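Local coordinates for protein type II restriction enzyme AgeI (Thalassobius gelatinovorus, PDB 5DWA) that recognises the double-stranded DNA sequence 5'-ACCGGT-3' and cleaves each strand after the leading A, leaving 5'-phosphate ends, at residues A50-M53 and A54-C58; D60-P63 and S64-W67; L125-T128 and R129-V132; R183-G187 and E188-S192; P221-K224 and R225-E229. One frame throughout, in Å; residues are numbered along the deposited sequence.

Interaction 1 (A50-M53 and A54-C58)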
# COMPACT_ATOMS: atom_id res chain seq x y z
N ALA A 50 -11.42 7.19 -21.28
CA ALA A 50 -10.33 7.77 -22.06
C ALA A 50 -9.27 6.72 -22.43
O ALA A 50 -8.66 6.79 -23.50
CB ALA A 50 -9.70 8.91 -21.31
N PHE A 51 -9.05 5.75 -21.55
CA PHE A 51 -8.08 4.71 -21.86
C PHE A 51 -8.57 3.82 -22.99
O PHE A 51 -7.79 3.45 -23.88
CB PHE A 51 -7.78 3.87 -20.61
CG PHE A 51 -6.72 2.83 -20.82
CD1 PHE A 51 -5.46 3.18 -21.27
CD2 PHE A 51 -6.98 1.49 -20.55
CE1 PHE A 51 -4.47 2.22 -21.46
CE2 PHE A 51 -6.00 0.52 -20.73
CZ PHE A 51 -4.74 0.89 -21.18
N VAL A 52 -9.84 3.45 -22.96
CA VAL A 52 -10.42 2.64 -24.02
C VAL A 52 -10.36 3.40 -25.35
O VAL A 52 -10.01 2.84 -26.39
CB VAL A 52 -11.87 2.26 -23.69
CG1 VAL A 52 -12.53 1.57 -24.88
CG2 VAL A 52 -11.91 1.35 -22.47
N MET A 53 -10.66 4.69 -25.28
CA MET A 53 -10.56 5.56 -26.45
C MET A 53 -9.11 5.66 -26.94
O MET A 53 -8.84 5.50 -28.13
CB MET A 53 -11.12 6.95 -26.12
CG MET A 53 -11.08 7.95 -27.28
SD MET A 53 -9.57 8.93 -27.25
CE MET A 53 -9.95 10.11 -28.56
N ALA A 54 -8.18 5.92 -26.02
CA ALA A 54 -6.79 6.14 -26.41
C ALA A 54 -6.17 4.91 -27.06
O ALA A 54 -5.37 5.03 -27.99
CB ALA A 54 -5.95 6.57 -25.21
N THR A 55 -6.51 3.73 -26.56
CA THR A 55 -5.96 2.50 -27.12
C THR A 55 -6.57 2.17 -28.47
O THR A 55 -5.98 1.43 -29.26
CB THR A 55 -6.15 1.31 -26.17
OG1 THR A 55 -7.51 1.22 -25.76
CG2 THR A 55 -5.26 1.47 -24.95
N GLU A 56 -7.75 2.73 -28.74
CA GLU A 56 -8.35 2.54 -30.06
C GLU A 56 -7.79 3.56 -31.05
O GLU A 56 -7.60 3.25 -32.22
CB GLU A 56 -9.87 2.61 -29.95
CG GLU A 56 -10.45 1.36 -29.30
CD GLU A 56 -11.95 1.42 -29.09
OE1 GLU A 56 -12.57 2.42 -29.49
OE2 GLU A 56 -12.51 0.46 -28.51
N VAL A 57 -7.47 4.77 -30.57
CA VAL A 57 -6.82 5.77 -31.41
C VAL A 57 -5.39 5.35 -31.74
O VAL A 57 -4.91 5.55 -32.85
CB VAL A 57 -6.78 7.16 -30.72
CG1 VAL A 57 -5.91 8.14 -31.51
CG2 VAL A 57 -8.18 7.70 -30.55
N CYS A 58 -4.72 4.75 -30.76
CA CYS A 58 -3.33 4.33 -30.91
C CYS A 58 -3.17 2.85 -30.60
O CYS A 58 -2.59 2.49 -29.57
CB CYS A 58 -2.42 5.17 -30.01
SG CYS A 58 -2.49 6.94 -30.38
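The carbonyl oxygen of Met53 receives two backbone N-H groups from the following turn. Val57 N reaches Met53 O at 2.9 Å, whereas Glu56 N makes a weak, bent bond to the same oxygen. Glu56 N also donates to Val52 O, so its hydrogen is shared between two carbonyls as the helix nears its end. The shortest of the i to i+4 bonds here, Ala54 N to Ala50 O at 2.7 Å, sits one turn earlier. Phe51 O accepts from Thr55 N at 3.0 Å, and the threonine hydroxyl leans back over the same turn, with Thr55 OG1 2.9 Å from Phe51 O and 3.0 Å from Val52 O. A chi1 of 51° holds OG1 there, between the backbone N and the carbonyl carbon, and sends CG2 to the phenylalanine. That methyl covers one face of the Phe51 ring as a CH-pi contact, 4.0 Å from the centroid and displaced toward CE1 and CZ. On another side of the helix the Met53 chain bends at chi2 and brings its CE methyl to within 3.6 Å of Val57 CG2. Val52 and Glu56 run alongside each other, pointing the same way, with the carboxylate near Val52 CG1. Around this turn, Phe51 meets Trp67 edge-to-face, and Ala54 and Met53 pack on helix 22-36. The arrangement is that of the closing turns of an alpha helix, 43-57, packed within a cluster of helices, with Cys58 the first residue to leave helical geometry.

Interaction 2 (D60-P63 and S64-W67)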
# COMPACT_ATOMS: atom_id res chain seq x y z
N ASP A 60 -1.26 0.56 -31.75
CA ASP A 60 0.08 -0.01 -31.77
C ASP A 60 0.95 0.54 -30.66
O ASP A 60 2.08 0.10 -30.46
CB ASP A 60 0.74 0.24 -33.13
CG ASP A 60 0.05 -0.50 -34.25
OD1 ASP A 60 -0.52 -1.58 -33.99
OD2 ASP A 60 0.07 -0.00 -35.39
N ALA A 61 0.41 1.51 -29.92
CA ALA A 61 1.15 2.11 -28.83
C ALA A 61 1.14 1.17 -27.64
O ALA A 61 0.26 0.30 -27.54
CB ALA A 61 0.55 3.46 -28.45
N ASN A 62 2.11 1.33 -26.75
CA ASN A 62 2.14 0.58 -25.51
C ASN A 62 1.03 1.08 -24.60
O ASN A 62 1.04 2.23 -24.16
CB ASN A 62 3.53 0.71 -24.86
CG ASN A 62 3.69 -0.15 -23.62
OD1 ASN A 62 2.70 -0.57 -23.01
ND2 ASN A 62 4.93 -0.43 -23.26
N PRO A 63 0.04 0.22 -24.30
CA PRO A 63 -1.09 0.66 -23.49
C PRO A 63 -0.64 1.21 -22.14
O PRO A 63 -1.14 2.23 -21.67
CB PRO A 63 -1.92 -0.62 -23.31
CG PRO A 63 -1.56 -1.47 -24.50
CD PRO A 63 -0.10 -1.18 -24.74
N SER A 64 0.35 0.56 -21.55
CA SER A 64 0.87 1.01 -20.27
C SER A 64 1.46 2.42 -20.37
O SER A 64 1.33 3.22 -19.44
CB SER A 64 1.91 0.02 -19.74
OG SER A 64 2.28 0.32 -18.41
N ASP A 65 2.10 2.72 -21.50
CA ASP A 65 2.64 4.05 -21.74
C ASP A 65 1.53 5.08 -21.96
O ASP A 65 1.66 6.23 -21.53
CB ASP A 65 3.59 4.06 -22.95
CG ASP A 65 4.96 3.50 -22.63
OD1 ASP A 65 5.12 2.86 -21.57
OD2 ASP A 65 5.88 3.69 -23.45
N LEU A 66 0.43 4.68 -22.59
CA LEU A 66 -0.68 5.60 -22.76
C LEU A 66 -1.27 5.95 -21.40
O LEU A 66 -1.65 7.09 -21.15
CB LEU A 66 -1.77 5.01 -23.65
CG LEU A 66 -1.41 4.84 -25.13
CD1 LEU A 66 -2.54 4.12 -25.85
CD2 LEU A 66 -1.15 6.20 -25.76
N TRP A 67 -1.34 4.97 -20.51
CA TRP A 67 -1.85 5.22 -19.18
C TRP A 67 -0.91 6.12 -18.39
O TRP A 67 -1.33 7.10 -17.78
CB TRP A 67 -2.05 3.90 -18.44
CG TRP A 67 -2.75 3.99 -17.13
CD1 TRP A 67 -2.21 4.28 -15.91
CD2 TRP A 67 -4.14 3.74 -16.90
NE1 TRP A 67 -3.18 4.23 -14.93
CE2 TRP A 67 -4.37 3.90 -15.52
CE3 TRP A 67 -5.20 3.38 -17.74
CZ2 TRP A 67 -5.65 3.72 -14.96
CZ3 TRP A 67 -6.46 3.19 -17.18
CH2 TRP A 67 -6.67 3.36 -15.80
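Asn62 folds its amide back over the first turn of the helix: its OD1 accepts from Ser64 N at 3.0 Å, with the donor lying above the carbonyl plane. Its main-chain oxygen is used as well, taking a good bond from Leu66 N at 3.0 Å and a weak one from Asp65 N. Trp67 N to Pro63 O, at 3.0 Å, continues the helical pattern. The bond from Ser64 N to OD1 makes Asn62 the N-cap of helix 63-78. With CG anti to the backbone N (chi1 -175°), the amide also lies stacked on the carboxylate of Asp65, the two planes only 14° apart and ND2 3.7 Å from Asp65 OD1. On the flank, Ala61 CB meets Leu66 CD1 at 4.1 Å, pairing the residue before the cap with one in the first turn as in a hydrophobic staple. Replacing Asn62 by an alanine takes the amide away and would probably leave Ser64 N without its capping acceptor and the Asp65 carboxylate without the flat group stacked on it. The second shell sets these groups in place. Asn62 OD1 takes a further bond from Leu242 N, and ND2 gives one to Asn241 OD1, which together fix the rotation of the amide. Asp65 forms a salt bridge with Arg243 through OD2 and accepts from Asn211 ND2 through OD1. The Asn211 amide also bonds Ser64 OG, which is tied in turn to the carbonyl oxygen of Leu197.

Interaction 3 (L125-T128 and R129-V132)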
# COMPACT_ATOMS: atom_id res chain seq x y z
N LEU A 125 -22.05 -9.56 -1.64
CA LEU A 125 -22.80 -10.61 -2.33
C LEU A 125 -21.89 -11.41 -3.25
O LEU A 125 -21.97 -12.64 -3.30
CB LEU A 125 -23.97 -10.00 -3.12
CG LEU A 125 -24.79 -10.98 -3.97
CD1 LEU A 125 -25.49 -12.01 -3.11
CD2 LEU A 125 -25.80 -10.20 -4.79
N ALA A 126 -21.01 -10.71 -3.95
CA ALA A 126 -20.09 -11.38 -4.86
C ALA A 126 -19.21 -12.39 -4.12
O ALA A 126 -19.06 -13.53 -4.57
CB ALA A 126 -19.23 -10.35 -5.59
N LEU A 127 -18.64 -11.98 -2.99
CA LEU A 127 -17.79 -12.86 -2.19
C LEU A 127 -18.59 -14.04 -1.64
O LEU A 127 -18.09 -15.16 -1.57
CB LEU A 127 -17.12 -12.09 -1.05
CG LEU A 127 -16.13 -11.02 -1.52
CD1 LEU A 127 -15.49 -10.30 -0.35
CD2 LEU A 127 -15.06 -11.65 -2.42
N THR A 128 -19.83 -13.78 -1.25
CA THR A 128 -20.70 -14.84 -0.75
C THR A 128 -20.97 -15.87 -1.82
O THR A 128 -20.90 -17.08 -1.57
CB THR A 128 -22.03 -14.28 -0.24
OG1 THR A 128 -21.78 -13.37 0.84
CG2 THR A 128 -22.95 -15.41 0.24
N ARG A 129 -21.27 -15.40 -3.02
CA ARG A 129 -21.53 -16.29 -4.15
C ARG A 129 -20.26 -17.03 -4.55
O ARG A 129 -20.33 -18.17 -5.00
CB ARG A 129 -22.11 -15.50 -5.33
CG ARG A 129 -23.48 -14.89 -5.03
CD ARG A 129 -23.93 -13.98 -6.16
NE ARG A 129 -24.08 -14.71 -7.41
CZ ARG A 129 -23.59 -14.31 -8.59
NH1 ARG A 129 -22.89 -13.18 -8.68
NH2 ARG A 129 -23.78 -15.05 -9.67
N MET A 130 -19.10 -16.40 -4.35
CA MET A 130 -17.82 -17.04 -4.60
C MET A 130 -17.51 -18.14 -3.61
O MET A 130 -16.70 -19.03 -3.88
CB MET A 130 -16.68 -16.02 -4.55
CG MET A 130 -16.50 -15.21 -5.80
SD MET A 130 -15.05 -14.16 -5.63
CE MET A 130 -15.29 -13.06 -7.03
N GLY A 131 -18.12 -18.06 -2.43
CA GLY A 131 -17.86 -18.99 -1.36
C GLY A 131 -16.63 -18.63 -0.56
O GLY A 131 -16.01 -19.50 0.05
N VAL A 132 -16.26 -17.35 -0.55
CA VAL A 132 -15.07 -16.90 0.17
C VAL A 132 -15.33 -15.77 1.16
O VAL A 132 -14.39 -15.18 1.70
CB VAL A 132 -13.94 -16.43 -0.81
CG1 VAL A 132 -13.47 -17.57 -1.70
CG2 VAL A 132 -14.38 -15.22 -1.64
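Leu127 and Val132 bracket a Schellman motif that ends helix 123-130. Among the backbone bonds, the wider one of the motif, Val132 N to Leu127 O, is 3.0 Å long and nearly straight at 165°. Inside it Gly131 N bonds Thr128 O at 3.1 Å, with the donor well above the carbonyl plane, and adds a weak bond to Leu127 O, which is thus gripped twice. Gly131 has a phi of 83°, where a side chain would be pressed against the Met130 carbonyl oxygen. One turn back, Arg129 N to Leu125 O (2.9 Å) and Met130 N to Ala126 O are ordinary helical bonds. Of the apolar contacts, the one that goes with the motif sets Leu127 CD2 against Val132 CG2 at 3.7 Å, the two side chains meeting at about a right angle; Met130 SD lies near the same leucine methyl. The Arg129 chain bends at chi3 (62°), which turns its guanidinium away to a salt bridge with Glu146 of strand 143-148, while NE bonds Ser153 O. Of its side chain, the aliphatic part packs on this turn: CG passes 3.2 Å from Leu125 O, and CD lies 3.8 Å from Leu125 CG.

Interaction 4 (R183-G187 and E188-S192)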
# COMPACT_ATOMS: atom_id res chain seq x y z
N ARG A 183 -4.92 -17.14 -3.34
CA ARG A 183 -4.74 -18.52 -2.92
C ARG A 183 -6.05 -19.11 -2.42
O ARG A 183 -6.36 -20.27 -2.69
CB ARG A 183 -3.67 -18.62 -1.84
CG ARG A 183 -2.27 -18.38 -2.35
CD ARG A 183 -1.27 -18.50 -1.22
NE ARG A 183 0.09 -18.21 -1.67
CZ ARG A 183 1.13 -18.10 -0.85
NH1 ARG A 183 0.97 -18.26 0.46
NH2 ARG A 183 2.33 -17.82 -1.34
N ILE A 184 -6.81 -18.31 -1.68
CA ILE A 184 -8.10 -18.76 -1.17
C ILE A 184 -9.05 -19.06 -2.33
O ILE A 184 -9.70 -20.10 -2.36
CB ILE A 184 -8.71 -17.70 -0.22
CG1 ILE A 184 -7.93 -17.68 1.10
CG2 ILE A 184 -10.18 -17.98 0.04
CD1 ILE A 184 -8.16 -16.43 1.94
N MET A 185 -9.13 -18.14 -3.29
CA MET A 185 -9.96 -18.35 -4.46
C MET A 185 -9.59 -19.61 -5.24
O MET A 185 -10.47 -20.39 -5.60
CB MET A 185 -9.88 -17.13 -5.38
CG MET A 185 -10.49 -15.89 -4.78
SD MET A 185 -10.12 -14.39 -5.72
CE MET A 185 -10.90 -14.80 -7.27
N MET A 186 -8.31 -19.80 -5.51
CA MET A 186 -7.87 -20.95 -6.29
C MET A 186 -8.15 -22.24 -5.52
O MET A 186 -8.51 -23.26 -6.11
CB MET A 186 -6.38 -20.83 -6.64
CG MET A 186 -6.05 -19.60 -7.49
SD MET A 186 -4.29 -19.36 -7.82
CE MET A 186 -4.01 -20.66 -9.01
N GLY A 187 -8.02 -22.17 -4.20
CA GLY A 187 -8.34 -23.30 -3.34
C GLY A 187 -9.81 -23.69 -3.40
O GLY A 187 -10.15 -24.86 -3.17
N GLU A 188 -10.67 -22.73 -3.71
CA GLU A 188 -12.10 -23.00 -3.84
C GLU A 188 -12.50 -23.22 -5.29
O GLU A 188 -13.67 -23.10 -5.65
CB GLU A 188 -12.92 -21.86 -3.23
CG GLU A 188 -12.66 -21.63 -1.74
CD GLU A 188 -12.94 -22.86 -0.89
OE1 GLU A 188 -13.79 -23.69 -1.28
OE2 GLU A 188 -12.32 -22.99 0.19
N GLY A 189 -11.51 -23.54 -6.13
CA GLY A 189 -11.78 -23.87 -7.51
C GLY A 189 -12.20 -22.69 -8.37
O GLY A 189 -12.85 -22.87 -9.40
N LEU A 190 -11.83 -21.48 -7.95
CA LEU A 190 -12.15 -20.30 -8.74
C LEU A 190 -10.95 -19.83 -9.56
O LEU A 190 -9.80 -20.01 -9.15
CB LEU A 190 -12.60 -19.16 -7.82
CG LEU A 190 -13.90 -19.38 -7.04
CD1 LEU A 190 -13.97 -18.43 -5.85
CD2 LEU A 190 -15.11 -19.18 -7.94
N LEU A 191 -11.21 -19.25 -10.72
CA LEU A 191 -10.15 -18.57 -11.46
C LEU A 191 -9.73 -17.32 -10.69
O LEU A 191 -10.59 -16.59 -10.19
CB LEU A 191 -10.59 -18.21 -12.88
CG LEU A 191 -10.78 -19.37 -13.85
CD1 LEU A 191 -11.25 -18.85 -15.20
CD2 LEU A 191 -9.48 -20.14 -13.99
N SER A 192 -8.43 -17.11 -10.58
CA SER A 192 -7.92 -15.91 -9.93
C SER A 192 -6.85 -15.28 -10.82
O SER A 192 -5.70 -15.70 -10.82
CB SER A 192 -7.35 -16.24 -8.55
OG SER A 192 -6.84 -15.07 -7.92
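Met185 and Met186, neighbours at the end of the helix, both reach Ser192 after the chain has turned back. Met185 bends at chi3 (62°), which brings its CE methyl to 3.4 Å from Leu191 O and near Ser192 CB, while SD passes 4.0 Å from Ser192 OG. Met186 comes in through CG, which touches Ser192 CB at 3.8 Å, and its CA-H points at Leu190 O. The serine CB is therefore bordered by both methionines, with its hydroxyl on the Met185 side. Closer to the turn, Leu190 lies over the base of Met185, CB against CB at 4.2 Å. Glu188 CG, set beside its own backbone N (chi1 -60°), lies 3.4 Å from Ile184 O; the chain then bends at chi2, and OE2 continues to a salt bridge with Arg135. What folds the chain this way is a Schellman motif: Leu190 N bonds Met185 O at 2.9 Å, Gly189 N bonds Met186 O at 3.0 Å, and Gly189 carries the positive phi. Glu188 N adds weak bonds to Ile184 O and Met185 O. The turn delivers the chain from helix 178-187 into strand 191-196, within a beta-alpha-beta unit whose first strand is 159-168; Leu191 already pairs with that strand through Val162 and Gly164. Ser192 OG is bonded to Ser182 OG, which gives this buried hydroxyl a polar mate beside the Met185 thioether. The interior side of the turn is thus mainly apolar, while the Glu188 carboxylate, near the carbonyl end of a helix where a negative charge is probably disfavoured, is likely to be eased by Arg135.

Interaction 5 (P221-K224 and R225-E229). With nucleotides of chain D.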
# COMPACT_ATOMS: atom_id res chain seq x y z
N PRO A 221 14.43 -12.74 -12.63
CA PRO A 221 13.09 -12.40 -12.15
C PRO A 221 13.08 -11.40 -11.01
O PRO A 221 14.02 -11.32 -10.22
CB PRO A 221 12.53 -13.75 -11.69
CG PRO A 221 13.75 -14.52 -11.28
CD PRO A 221 14.82 -14.11 -12.25
N SER A 222 12.01 -10.61 -10.94
CA SER A 222 11.74 -9.82 -9.75
C SER A 222 10.98 -10.72 -8.78
O SER A 222 10.56 -11.82 -9.16
CB SER A 222 10.91 -8.59 -10.09
OG SER A 222 9.62 -9.00 -10.49
N ASP A 223 10.79 -10.28 -7.55
CA ASP A 223 10.08 -11.12 -6.60
C ASP A 223 8.64 -11.32 -7.05
O ASP A 223 8.03 -12.35 -6.77
CB ASP A 223 10.15 -10.53 -5.19
CG ASP A 223 9.49 -9.17 -5.08
OD1 ASP A 223 9.20 -8.55 -6.12
OD2 ASP A 223 9.29 -8.72 -3.93
N LYS A 224 8.11 -10.35 -7.78
CA LYS A 224 6.76 -10.45 -8.31
C LYS A 224 6.63 -11.55 -9.36
O LYS A 224 5.63 -12.26 -9.39
CB LYS A 224 6.32 -9.10 -8.88
CG LYS A 224 5.91 -8.12 -7.80
CD LYS A 224 6.19 -6.71 -8.20
CE LYS A 224 7.66 -6.40 -8.07
NZ LYS A 224 8.02 -5.97 -6.70
N ARG A 225 7.63 -11.70 -10.22
CA ARG A 225 7.58 -12.77 -11.20
C ARG A 225 7.66 -14.12 -10.49
O ARG A 225 7.03 -15.09 -10.92
CB ARG A 225 8.70 -12.65 -12.23
CG ARG A 225 8.64 -13.73 -13.30
CD ARG A 225 9.68 -13.53 -14.39
NE ARG A 225 9.42 -12.32 -15.17
CZ ARG A 225 8.73 -12.31 -16.31
NH1 ARG A 225 8.22 -13.43 -16.81
NH2 ARG A 225 8.54 -11.16 -16.95
N ASN A 226 8.42 -14.17 -9.40
CA ASN A 226 8.52 -15.38 -8.60
C ASN A 226 7.18 -15.77 -7.97
O ASN A 226 6.87 -16.95 -7.85
CB ASN A 226 9.59 -15.22 -7.51
CG ASN A 226 11.01 -15.22 -8.06
OD1 ASN A 226 11.28 -15.80 -9.12
ND2 ASN A 226 11.92 -14.57 -7.35
N TYR A 227 6.38 -14.77 -7.58
CA TYR A 227 5.04 -15.04 -7.04
C TYR A 227 4.22 -15.86 -8.03
O TYR A 227 3.51 -16.80 -7.65
CB TYR A 227 4.28 -13.74 -6.74
CG TYR A 227 4.87 -12.82 -5.68
CD1 TYR A 227 5.66 -13.32 -4.65
CD2 TYR A 227 4.63 -11.46 -5.72
CE1 TYR A 227 6.19 -12.47 -3.69
CE2 TYR A 227 5.15 -10.60 -4.77
CZ TYR A 227 5.93 -11.11 -3.75
OH TYR A 227 6.46 -10.27 -2.80
N ILE A 228 4.32 -15.48 -9.30
CA ILE A 228 3.53 -16.09 -10.36
C ILE A 228 4.14 -17.38 -10.89
O ILE A 228 3.51 -18.45 -10.85
CB ILE A 228 3.37 -15.10 -11.53
CG1 ILE A 228 2.63 -13.85 -11.05
CG2 ILE A 228 2.63 -15.75 -12.69
CD1 ILE A 228 2.94 -12.60 -11.87
N GLU A 229 5.37 -17.29 -11.39
CA GLU A 229 6.00 -18.41 -12.07
C GLU A 229 6.55 -19.44 -11.10
O GLU A 229 6.64 -20.62 -11.43
CB GLU A 229 7.13 -17.90 -12.98
CG GLU A 229 6.64 -16.97 -14.09
CD GLU A 229 7.74 -16.56 -15.04
OE1 GLU A 229 8.92 -16.82 -14.74
OE2 GLU A 229 7.42 -15.98 -16.10
P DG D 3 11.94 -6.37 -6.54
OP1 DG D 3 12.26 -7.80 -6.71
OP2 DG D 3 10.97 -5.72 -7.45
O5' DG D 3 11.47 -6.11 -5.03
C5' DG D 3 12.31 -6.52 -3.97
C4' DG D 3 12.27 -5.56 -2.79
O4' DG D 3 12.77 -4.25 -3.17
C3' DG D 3 10.90 -5.33 -2.16
O3' DG D 3 11.10 -5.16 -0.75
C2' DG D 3 10.46 -4.02 -2.83
C1' DG D 3 11.78 -3.27 -2.88
N9 DG D 3 11.89 -2.24 -3.91
C8 DG D 3 11.60 -2.38 -5.25
N7 DG D 3 11.84 -1.29 -5.94
C5 DG D 3 12.35 -0.40 -5.01
C6 DG D 3 12.81 0.94 -5.17
O6 DG D 3 12.86 1.62 -6.20
N1 DG D 3 13.24 1.49 -3.97
C2 DG D 3 13.24 0.84 -2.77
N2 DG D 3 13.69 1.53 -1.72
N3 DG D 3 12.82 -0.42 -2.60
C4 DG D 3 12.40 -0.97 -3.76
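Ser222 caps the helix that carries Asn226: Asn226 N bonds Ser222 O at 3.2 Å, and Arg225 N makes a weak bond to the N-cap hydroxyl, Ser222 OG, which also bonds Glu214 O. The next helical bond runs from Tyr227 N to Asp223 O at 3.0 Å. Polar contacts gather at the DNA. Asp223 N points almost straight (165°) at OP1 of DG3 of chain D, 3.0 Å away, and Lys224 NZ donates to OP2 of the same nucleotide at 3.1 Å. The lysine curls back at chi3 and chi4, and NZ also forms a salt bridge with Asp223 OD1 (2.9 Å), which uses its syn lone pair, and another with Glu173. The phosphate thus sits before the amino end of the helix, whose dipole would probably add to the attraction. Packing centres on the Tyr227 ring. Asp223 O lies over the middle of one face, 3.3 Å above the plane, and the Lys224 chain runs beside the ring, pointing the same way, with CG 4.0 Å from Tyr227 CE2. The ring carries its OH past the Asp223 carboxylate to a hydrogen bond with Glu173 OE1. A leucine here would remove this hydroxyl and the flat face under Asp223 O, and would probably leave Glu173 without one partner and the Lys224 chain less firmly flanked. At the helix start, Pro221 CB touches Asn226 OD1. Helix 223-230 links strands 191-196 and 236-239 in a beta-alpha-beta unit of the PD-(D/E)XK nuclease, and Ile228 packs on Ile257 of strand 257-259.

The five contacts follow one another along the chain and fall into two regions. Interactions 1 and 2, centres about 9 Å apart, lie on the consecutive helices 43-57 and 63-78 and touch directly, Phe51 against Trp67 and Pro63. On the opposite side of the chain's centre, interactions 3 and 4 have centres about 12 Å apart and meet where Val132 packs on Ile184. Interaction 4 and interaction 5, centres about 19 Å apart and not touching, belong to successive beta-alpha-beta units that share strand 191-196 of the mixed sheet. Interaction 5 bonds a DNA phosphate, while the nearest atom of interaction 2 is about 5 Å from the nucleic acid; the helical region and the nuclease sheet both approach the DNA.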